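Local coordinates for protein (S)-ureidoglycine aminohydrolase (Escherichia coli, PDB 1RC6) that catalyses the manganese-dependent hydrolysis of (S)-ureidoglycine to (S)-ureidoglycolate and ammonia, a step in the anaerobic use of allantoin as a nitrogen source, at residues 83-96 with 117-131. Residues are numbered along the deposited sequence; the frame is centred on the assembly and turned at random.
Sequences TFLYVISGNITAKA and MTFVNAQAEDSQIFL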
ATOM      1  N   THR A  83       4.033   9.091  -6.393  1.00 24.19           N
ATOM      2  CA  THR A  83       4.145   8.370  -5.132  1.00 25.17           C
ATOM      3  C   THR A  83       2.917   8.485  -4.276  1.00 24.04           C
ATOM      4  O   THR A  83       2.078   9.346  -4.499  1.00 23.90           O
ATOM      5  CB  THR A  83       5.332   8.869  -4.302  1.00 26.58           C
ATOM      6  OG1 THR A  83       5.113  10.234  -3.947  1.00 28.19           O
ATOM      7  CG2 THR A  83       6.622   8.754  -5.094  1.00 23.27           C
ATOM      8  N   PHE A  84       2.826   7.612  -3.281  1.00 30.78           N
ATOM      9  CA  PHE A  84       1.689   7.598  -2.368  1.00 30.49           C
ATOM     10  C   PHE A  84       2.131   7.107  -1.001  1.00 33.39           C
ATOM     11  O   PHE A  84       2.819   6.094  -0.888  1.00 34.54           O
ATOM     12  CB  PHE A  84       0.588   6.689  -2.929  1.00 21.90           C
ATOM     13  CG  PHE A  84      -0.554   6.456  -1.984  1.00 22.19           C
ATOM     14  CD1 PHE A  84      -0.481   5.466  -1.019  1.00 21.30           C
ATOM     15  CD2 PHE A  84      -1.702   7.250  -2.049  1.00 22.07           C
ATOM     16  CE1 PHE A  84      -1.530   5.265  -0.124  1.00 21.97           C
ATOM     17  CE2 PHE A  84      -2.760   7.057  -1.158  1.00 20.81           C
ATOM     18  CZ  PHE A  84      -2.673   6.065  -0.194  1.00 22.00           C
ATOM     19  N   LEU A  85       1.728   7.818   0.041  1.00 30.48           N
ATOM     20  CA  LEU A  85       2.090   7.444   1.397  1.00 30.48           C
ATOM     21  C   LEU A  85       0.840   7.271   2.252  1.00 32.58           C
ATOM     22  O   LEU A  85      -0.111   8.028   2.119  1.00 33.51           O
ATOM     23  CB  LEU A  85       2.999   8.520   2.011  1.00 28.36           C
ATOM     24  CG  LEU A  85       3.454   8.368   3.473  1.00 27.23           C
ATOM     25  CD1 LEU A  85       4.607   9.316   3.764  1.00 23.23           C
ATOM     26  CD2 LEU A  85       2.295   8.628   4.406  1.00 24.92           C
ATOM     27  N   TYR A  86       0.846   6.271   3.129  1.00 27.54           N
ATOM     28  CA  TYR A  86      -0.284   6.024   4.007  1.00 27.55           C
ATOM     29  C   TYR A  86       0.200   5.750   5.426  1.00 27.33           C
ATOM     30  O   TYR A  86       1.010   4.858   5.657  1.00 27.29           O
ATOM     31  CB  TYR A  86      -1.096   4.833   3.512  1.00 32.37           C
ATOM     32  CG  TYR A  86      -2.218   4.459   4.440  1.00 31.37           C
ATOM     33  CD1 TYR A  86      -3.476   5.028   4.305  1.00 30.00           C
ATOM     34  CD2 TYR A  86      -2.004   3.579   5.499  1.00 32.73           C
ATOM     35  CE1 TYR A  86      -4.501   4.740   5.201  1.00 29.67           C
ATOM     36  CE2 TYR A  86      -3.017   3.284   6.406  1.00 32.67           C
ATOM     37  CZ  TYR A  86      -4.265   3.873   6.253  1.00 31.11           C
ATOM     38  OH  TYR A  86      -5.257   3.637   7.182  1.00 31.73           O
ATOM     39  N   VAL A  87      -0.299   6.529   6.376  1.00 37.23           N
ATOM     40  CA  VAL A  87       0.088   6.354   7.758  1.00 39.49           C
ATOM     41  C   VAL A  87      -0.684   5.202   8.365  1.00 40.03           C
ATOM     42  O   VAL A  87      -1.873   5.313   8.645  1.00 39.95           O
ATOM     43  CB  VAL A  87      -0.184   7.610   8.599  1.00 36.19           C
ATOM     44  CG1 VAL A  87       0.202   7.337  10.054  1.00 36.62           C
ATOM     45  CG2 VAL A  87       0.600   8.800   8.036  1.00 38.08           C
ATOM     46  N   ILE A  88       0.008   4.090   8.557  1.00 42.20           N
ATOM     47  CA  ILE A  88      -0.600   2.916   9.142  1.00 40.77           C
ATOM     48  C   ILE A  88      -0.909   3.197  10.614  1.00 42.26           C
ATOM     49  O   ILE A  88      -1.936   2.765  11.137  1.00 43.30           O
ATOM     50  CB  ILE A  88       0.352   1.706   9.002  1.00 31.17           C
ATOM     51  CG1 ILE A  88       0.531   1.371   7.517  1.00 27.14           C
ATOM     52  CG2 ILE A  88      -0.194   0.513   9.758  1.00 28.73           C
ATOM     53  CD1 ILE A  88       1.667   0.420   7.234  1.00 24.57           C
ATOM     54  N   SER A  89      -0.028   3.939  11.272  1.00 37.42           N
ATOM     55  CA  SER A  89      -0.218   4.271  12.675  1.00 37.01           C
ATOM     56  C   SER A  89       0.806   5.316  13.123  1.00 37.97           C
ATOM     57  O   SER A  89       1.898   5.413  12.555  1.00 37.12           O
ATOM     58  CB  SER A  89      -0.038   3.032  13.526  1.00 30.88           C
ATOM     59  OG  SER A  89       1.333   2.688  13.558  1.00 35.74           O
ATOM     60  N   GLY A  90       0.444   6.097  14.139  1.00 28.16           N
ATOM     61  CA  GLY A  90       1.351   7.108  14.640  1.00 26.78           C
ATOM     62  C   GLY A  90       1.070   8.459  14.042  1.00 25.41           C
ATOM     63  O   GLY A  90      -0.047   8.733  13.618  1.00 23.83           O
ATOM     64  N   ASN A  91       2.095   9.302  14.001  1.00 35.54           N
ATOM     65  CA  ASN A  91       1.952  10.645  13.459  1.00 35.14           C
ATOM     66  C   ASN A  91       3.223  11.069  12.802  1.00 35.60           C
ATOM     67  O   ASN A  91       4.295  10.968  13.400  1.00 37.70           O
ATOM     68  CB  ASN A  91       1.624  11.650  14.563  1.00 33.58           C
ATOM     69  CG  ASN A  91       0.184  11.598  14.971  1.00 36.42           C
ATOM     70  OD1 ASN A  91      -0.230  10.681  15.674  1.00 39.46           O
ATOM     71  ND2 ASN A  91      -0.605  12.576  14.513  1.00 38.64           N
ATOM     72  N   ILE A  92       3.099  11.566  11.579  1.00 36.59           N
ATOM     73  CA  ILE A  92       4.252  12.014  10.826  1.00 35.49           C
ATOM     74  C   ILE A  92       4.000  13.395  10.247  1.00 35.88           C
ATOM     75  O   ILE A  92       2.896  13.935  10.325  1.00 36.63           O
ATOM     76  CB  ILE A  92       4.569  11.056   9.651  1.00 32.02           C
ATOM     77  CG1 ILE A  92       3.530  11.225   8.550  1.00 29.80           C
ATOM     78  CG2 ILE A  92       4.551   9.614  10.126  1.00 29.48           C
ATOM     79  CD1 ILE A  92       4.113  11.027   7.178  1.00 30.04           C
ATOM     80  N   THR A  93       5.039  13.958   9.653  1.00 31.02           N
ATOM     81  CA  THR A  93       4.956  15.267   9.046  1.00 31.43           C
ATOM     82  C   THR A  93       5.504  15.126   7.644  1.00 29.96           C
ATOM     83  O   THR A  93       6.700  14.931   7.445  1.00 31.05           O
ATOM     84  CB  THR A  93       5.792  16.296   9.834  1.00 30.02           C
ATOM     85  OG1 THR A  93       5.238  16.439  11.142  1.00 32.29           O
ATOM     86  CG2 THR A  93       5.793  17.650   9.138  1.00 26.13           C
ATOM     87  N   ALA A  94       4.619  15.211   6.669  1.00 32.99           N
ATOM     88  CA  ALA A  94       5.030  15.080   5.285  1.00 34.22           C
ATOM     89  C   ALA A  94       5.141  16.444   4.645  1.00 33.86           C
ATOM     90  O   ALA A  94       4.511  17.407   5.089  1.00 35.16           O
ATOM     91  CB  ALA A  94       4.026  14.235   4.527  1.00 34.95           C
ATOM     92  N   LYS A  95       5.941  16.519   3.594  1.00 24.20           N
ATOM     93  CA  LYS A  95       6.120  17.763   2.879  1.00 28.41           C
ATOM     94  C   LYS A  95       6.257  17.527   1.388  1.00 28.48           C
ATOM     95  O   LYS A  95       6.979  16.636   0.950  1.00 29.59           O
ATOM     96  CB  LYS A  95       7.345  18.506   3.412  1.00 27.14           C
ATOM     97  CG  LYS A  95       7.188  18.997   4.842  1.00 34.98           C
ATOM     98  CD  LYS A  95       8.360  19.876   5.282  1.00 39.67           C
ATOM     99  CE  LYS A  95       8.061  20.549   6.613  1.00 44.66           C
ATOM    100  NZ  LYS A  95       9.061  21.592   6.942  1.00 47.74           N
ATOM    101  N   ALA A  96       5.542  18.335   0.615  1.00 37.96           N
ATOM    102  CA  ALA A  96       5.566  18.255  -0.845  1.00 38.21           C
ATOM    103  C   ALA A  96       4.936  19.511  -1.446  1.00 37.37           C
ATOM    104  O   ALA A  96       4.068  20.137  -0.832  1.00 34.20           O
ATOM    105  CB  ALA A  96       4.814  17.010  -1.333  1.00 38.72           C
ATOM    106  N   MET A 117       8.671  14.055  -2.291  1.00 33.09           N
ATOM    107  CA  MET A 117       7.985  14.034  -1.006  1.00 30.29           C
ATOM    108  C   MET A 117       9.008  13.796   0.103  1.00 31.25           C
ATOM    109  O   MET A 117       9.989  13.073  -0.093  1.00 28.68           O
ATOM    110  CB  MET A 117       6.958  12.907  -1.014  1.00 33.50           C
ATOM    111  CG  MET A 117       6.483  12.457   0.348  1.00 37.89           C
ATOM    112  SD  MET A 117       5.657  10.823   0.319  1.00 36.47           S
ATOM    113  CE  MET A 117       4.296  11.113  -0.868  1.00 32.92           C
ATOM    114  N   THR A 118       8.803  14.435   1.249  1.00 29.25           N
ATOM    115  CA  THR A 118       9.691  14.224   2.384  1.00 28.91           C
ATOM    116  C   THR A 118       8.779  13.958   3.550  1.00 29.58           C
ATOM    117  O   THR A 118       7.628  14.387   3.551  1.00 30.70           O
ATOM    118  CB  THR A 118      10.583  15.439   2.693  1.00 31.35           C
ATOM    119  OG1 THR A 118       9.785  16.627   2.736  1.00 27.70           O
ATOM    120  CG2 THR A 118      11.679  15.574   1.635  1.00 30.79           C
ATOM    121  N   PHE A 119       9.272  13.220   4.534  1.00 27.31           N
ATOM    122  CA  PHE A 119       8.440  12.906   5.679  1.00 27.16           C
ATOM    123  C   PHE A 119       9.299  12.493   6.839  1.00 26.04           C
ATOM    124  O   PHE A 119      10.388  11.967   6.661  1.00 28.97           O
ATOM    125  CB  PHE A 119       7.454  11.787   5.346  1.00 19.75           C
ATOM    126  CG  PHE A 119       8.092  10.608   4.703  1.00 18.77           C
ATOM    127  CD1 PHE A 119       8.032  10.433   3.320  1.00 19.45           C
ATOM    128  CD2 PHE A 119       8.815   9.698   5.465  1.00 18.23           C
ATOM    129  CE1 PHE A 119       8.691   9.366   2.705  1.00 17.36           C
ATOM    130  CE2 PHE A 119       9.479   8.629   4.865  1.00 17.12           C
ATOM    131  CZ  PHE A 119       9.418   8.461   3.480  1.00 19.34           C
ATOM    132  N   VAL A 120       8.797  12.742   8.034  1.00 18.31           N
ATOM    133  CA  VAL A 120       9.519  12.421   9.231  1.00 24.49           C
ATOM    134  C   VAL A 120       8.540  12.110  10.323  1.00 23.11           C
ATOM    135  O   VAL A 120       7.414  12.605  10.341  1.00 22.88           O
ATOM    136  CB  VAL A 120      10.401  13.597   9.697  1.00 32.55           C
ATOM    137  CG1 VAL A 120      10.955  13.322  11.089  1.00 35.44           C
ATOM    138  CG2 VAL A 120      11.543  13.776   8.745  1.00 36.49           C
ATOM    139  N   ASN A 121       8.988  11.267  11.236  1.00 32.60           N
ATOM    140  CA  ASN A 121       8.179  10.900  12.365  1.00 34.94           C
ATOM    141  C   ASN A 121       7.930  12.186  13.134  1.00 37.93           C
ATOM    142  O   ASN A 121       8.850  12.981  13.345  1.00 37.62           O
ATOM    143  CB  ASN A 121       8.931   9.925  13.239  1.00 26.42           C
ATOM    144  CG  ASN A 121       8.031   9.235  14.194  1.00 26.29           C
ATOM    145  OD1 ASN A 121       6.889   9.643  14.391  1.00 23.82           O
ATOM    146  ND2 ASN A 121       8.530   8.182  14.811  1.00 31.08           N
ATOM    147  N   ALA A 122       6.689  12.391  13.554  1.00 45.97           N
ATOM    148  CA  ALA A 122       6.332  13.603  14.277  1.00 47.59           C
ATOM    149  C   ALA A 122       6.105  13.339  15.755  1.00 49.21           C
ATOM    150  O   ALA A 122       5.750  14.249  16.505  1.00 50.02           O
ATOM    151  CB  ALA A 122       5.097  14.227  13.665  1.00 40.16           C
ATOM    152  N   GLN A 123       6.316  12.098  16.182  1.00 31.07           N
ATOM    153  CA  GLN A 123       6.126  11.769  17.584  1.00 32.95           C
ATOM    154  C   GLN A 123       7.323  11.045  18.175  1.00 36.50           C
ATOM    155  O   GLN A 123       8.286  10.760  17.481  1.00 34.93           O
ATOM    156  CB  GLN A 123       4.854  10.946  17.760  1.00 36.11           C
ATOM    157  CG  GLN A 123       4.898   9.549  17.193  1.00 35.06           C
ATOM    158  CD  GLN A 123       3.554   8.848  17.330  1.00 35.79           C
ATOM    159  OE1 GLN A 123       3.476   7.617  17.367  1.00 34.96           O
ATOM    160  NE2 GLN A 123       2.481   9.637  17.399  1.00 34.27           N
ATOM    161  N   ALA A 124       7.267  10.762  19.467  1.00 30.46           N
ATOM    162  CA  ALA A 124       8.364  10.085  20.146  1.00 32.47           C
ATOM    163  C   ALA A 124       8.414   8.604  19.819  1.00 33.45           C
ATOM    164  O   ALA A 124       9.471   8.065  19.513  1.00 43.46           O
ATOM    165  CB  ALA A 124       8.241  10.280  21.642  1.00 57.96           C
ATOM    166  N   GLU A 125       7.263   7.948  19.893  1.00 40.53           N
ATOM    167  CA  GLU A 125       7.168   6.527  19.610  1.00 44.12           C
ATOM    168  C   GLU A 125       7.252   6.317  18.109  1.00 44.19           C
ATOM    169  O   GLU A 125       7.129   7.258  17.335  1.00 47.19           O
ATOM    170  CB  GLU A 125       5.844   5.963  20.123  1.00 65.75           C
ATOM    171  CG  GLU A 125       5.323   6.608  21.394  1.00 85.61           C
ATOM    172  CD  GLU A 125       4.606   7.925  21.130  1.00 93.89           C
ATOM    173  OE1 GLU A 125       5.250   8.887  20.666  1.00 94.78           O
ATOM    174  OE2 GLU A 125       3.384   7.997  21.385  1.00 96.21           O
ATOM    175  N   ASP A 126       7.452   5.072  17.704  1.00 51.50           N
ATOM    176  CA  ASP A 126       7.556   4.744  16.294  1.00 47.58           C
ATOM    177  C   ASP A 126       6.265   4.985  15.528  1.00 43.10           C
ATOM    178  O   ASP A 126       5.172   4.691  16.008  1.00 43.71           O
ATOM    179  CB  ASP A 126       7.988   3.282  16.109  1.00 51.71           C
ATOM    180  CG  ASP A 126       9.444   3.048  16.474  1.00 48.98           C
ATOM    181  OD1 ASP A 126      10.233   4.018  16.442  1.00 50.85           O
ATOM    182  OD2 ASP A 126       9.809   1.894  16.776  1.00 45.90           O
ATOM    183  N   SER A 127       6.404   5.538  14.331  1.00 40.86           N
ATOM    184  CA  SER A 127       5.269   5.785  13.469  1.00 38.46           C
ATOM    185  C   SER A 127       5.488   4.871  12.274  1.00 34.48           C
ATOM    186  O   SER A 127       6.582   4.822  11.716  1.00 35.84           O
ATOM    187  CB  SER A 127       5.236   7.247  13.032  1.00 50.38           C
ATOM    188  OG  SER A 127       4.878   8.085  14.118  1.00 55.03           O
ATOM    189  N   GLN A 128       4.457   4.130  11.889  1.00 38.95           N
ATOM    190  CA  GLN A 128       4.587   3.204  10.775  1.00 37.13           C
ATOM    191  C   GLN A 128       3.931   3.703   9.496  1.00 34.14           C
ATOM    192  O   GLN A 128       2.792   4.154   9.500  1.00 34.43           O
ATOM    193  CB  GLN A 128       4.020   1.848  11.177  1.00 38.91           C
ATOM    194  CG  GLN A 128       4.009   0.830  10.072  1.00 42.94           C
ATOM    195  CD  GLN A 128       3.839  -0.572  10.600  1.00 44.68           C
ATOM    196  OE1 GLN A 128       4.804  -1.177  11.060  1.00 46.46           O
ATOM    197  NE2 GLN A 128       2.608  -1.095  10.554  1.00 44.24           N
ATOM    198  N   ILE A 129       4.661   3.581   8.392  1.00 29.32           N
ATOM    199  CA  ILE A 129       4.191   4.053   7.100  1.00 29.09           C
ATOM    200  C   ILE A 129       4.173   3.012   5.964  1.00 28.58           C
ATOM    201  O   ILE A 129       4.920   2.030   5.980  1.00 26.91           O
ATOM    202  CB  ILE A 129       5.051   5.293   6.709  1.00 33.91           C
ATOM    203  CG1 ILE A 129       4.124   6.471   6.485  1.00 37.17           C
ATOM    204  CG2 ILE A 129       5.965   5.015   5.550  1.00 31.69           C
ATOM    205  CD1 ILE A 129       3.429   6.904   7.773  1.00 39.38           C
ATOM    206  N   PHE A 130       3.286   3.224   4.993  1.00 33.87           N
ATOM    207  CA  PHE A 130       3.186   2.355   3.819  1.00 32.34           C
ATOM    208  C   PHE A 130       3.518   3.240   2.627  1.00 31.87           C
ATOM    209  O   PHE A 130       2.865   4.255   2.420  1.00 31.80           O
ATOM    210  CB  PHE A 130       1.775   1.810   3.637  1.00 29.33           C
ATOM    211  CG  PHE A 130       1.585   1.067   2.342  1.00 29.19           C
ATOM    212  CD1 PHE A 130       2.227  -0.144   2.123  1.00 30.52           C
ATOM    213  CD2 PHE A 130       0.815   1.603   1.324  1.00 29.19           C
ATOM    214  CE1 PHE A 130       2.106  -0.805   0.910  1.00 30.21           C
ATOM    215  CE2 PHE A 130       0.685   0.957   0.105  1.00 28.78           C
ATOM    216  CZ  PHE A 130       1.332  -0.251  -0.106  1.00 30.16           C
ATOM    217  N   LEU A 131       4.524   2.861   1.846  1.00 24.00           N
ATOM    218  CA  LEU A 131       4.946   3.652   0.694  1.00 22.78           C
ATOM    219  C   LEU A 131       4.731   2.953  -0.617  1.00 21.76           C
ATOM    220  O   LEU A 131       4.796   1.728  -0.688  1.00 21.87           O
ATOM    221  CB  LEU A 131       6.420   4.016   0.804  1.00 35.03           C
ATOM    222  CG  LEU A 131       6.722   5.321   1.532  1.00 37.71           C
ATOM    223  CD1 LEU A 131       8.219   5.512   1.547  1.00 40.72           C
ATOM    224  CD2 LEU A 131       6.015   6.500   0.842  1.00 37.53           C
TER
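L85 meets I129 and L131 of its own sheet and F119 of the facing one. Its CD2 lies 3.5 Å from I129 CG1, the two side chains crossing at about a right angle, while L85 CD1 comes obliquely to the F119 ring, 3.6 Å from F119 CD1. That reach follows from chi1 of 177°, which sets CG trans to the main-chain nitrogen; M117 SD and L131 CD2 pack against its CB. Further along the same interior, I129 CD1 touches V87 CG2 and I92 CG2, and I92 CD1 rests on F119 CB.

Backbone ladders hold these layers. Strand 83-87 runs antiparallel to 127-131, with Y86 and F130 exchanging two bonds, and strand 91-96 pairs with 118-121 through T93 with V120 and K95 with T118. Near the end of the first ladder the register slips by one: Q128 O accepts from I88 N at 2.9 Å and weakly from S89 N, a classic beta bulge. The chain turns its corner at I88, and G90 follows with backbone angles that call for glycine.

Just beyond, S127 OG takes the N-H of N91 (3.0 Å from N91 N) and donates to N121 OD1 at 2.6 Å. The N121 oxygen also receives Q123 N, closing an Asx turn; the two donors approach from opposite faces of the amide plane. N121 ND2 donates hydrogen bonds to E125 O and, beyond the segments, to H67 O. With an alanine in place of N121, Q123 N and the S127 hydroxyl lose their shared acceptor, and the 122-126 loop would probably be freer to shift.

Strand 60-67 flanks 127-135 on its other side, and L103 adds to the filling around V87 and I92. Two antiparallel sheets closing round an apolar interior are characteristic of the cupin beta-barrel, here the N-terminal cupin domain.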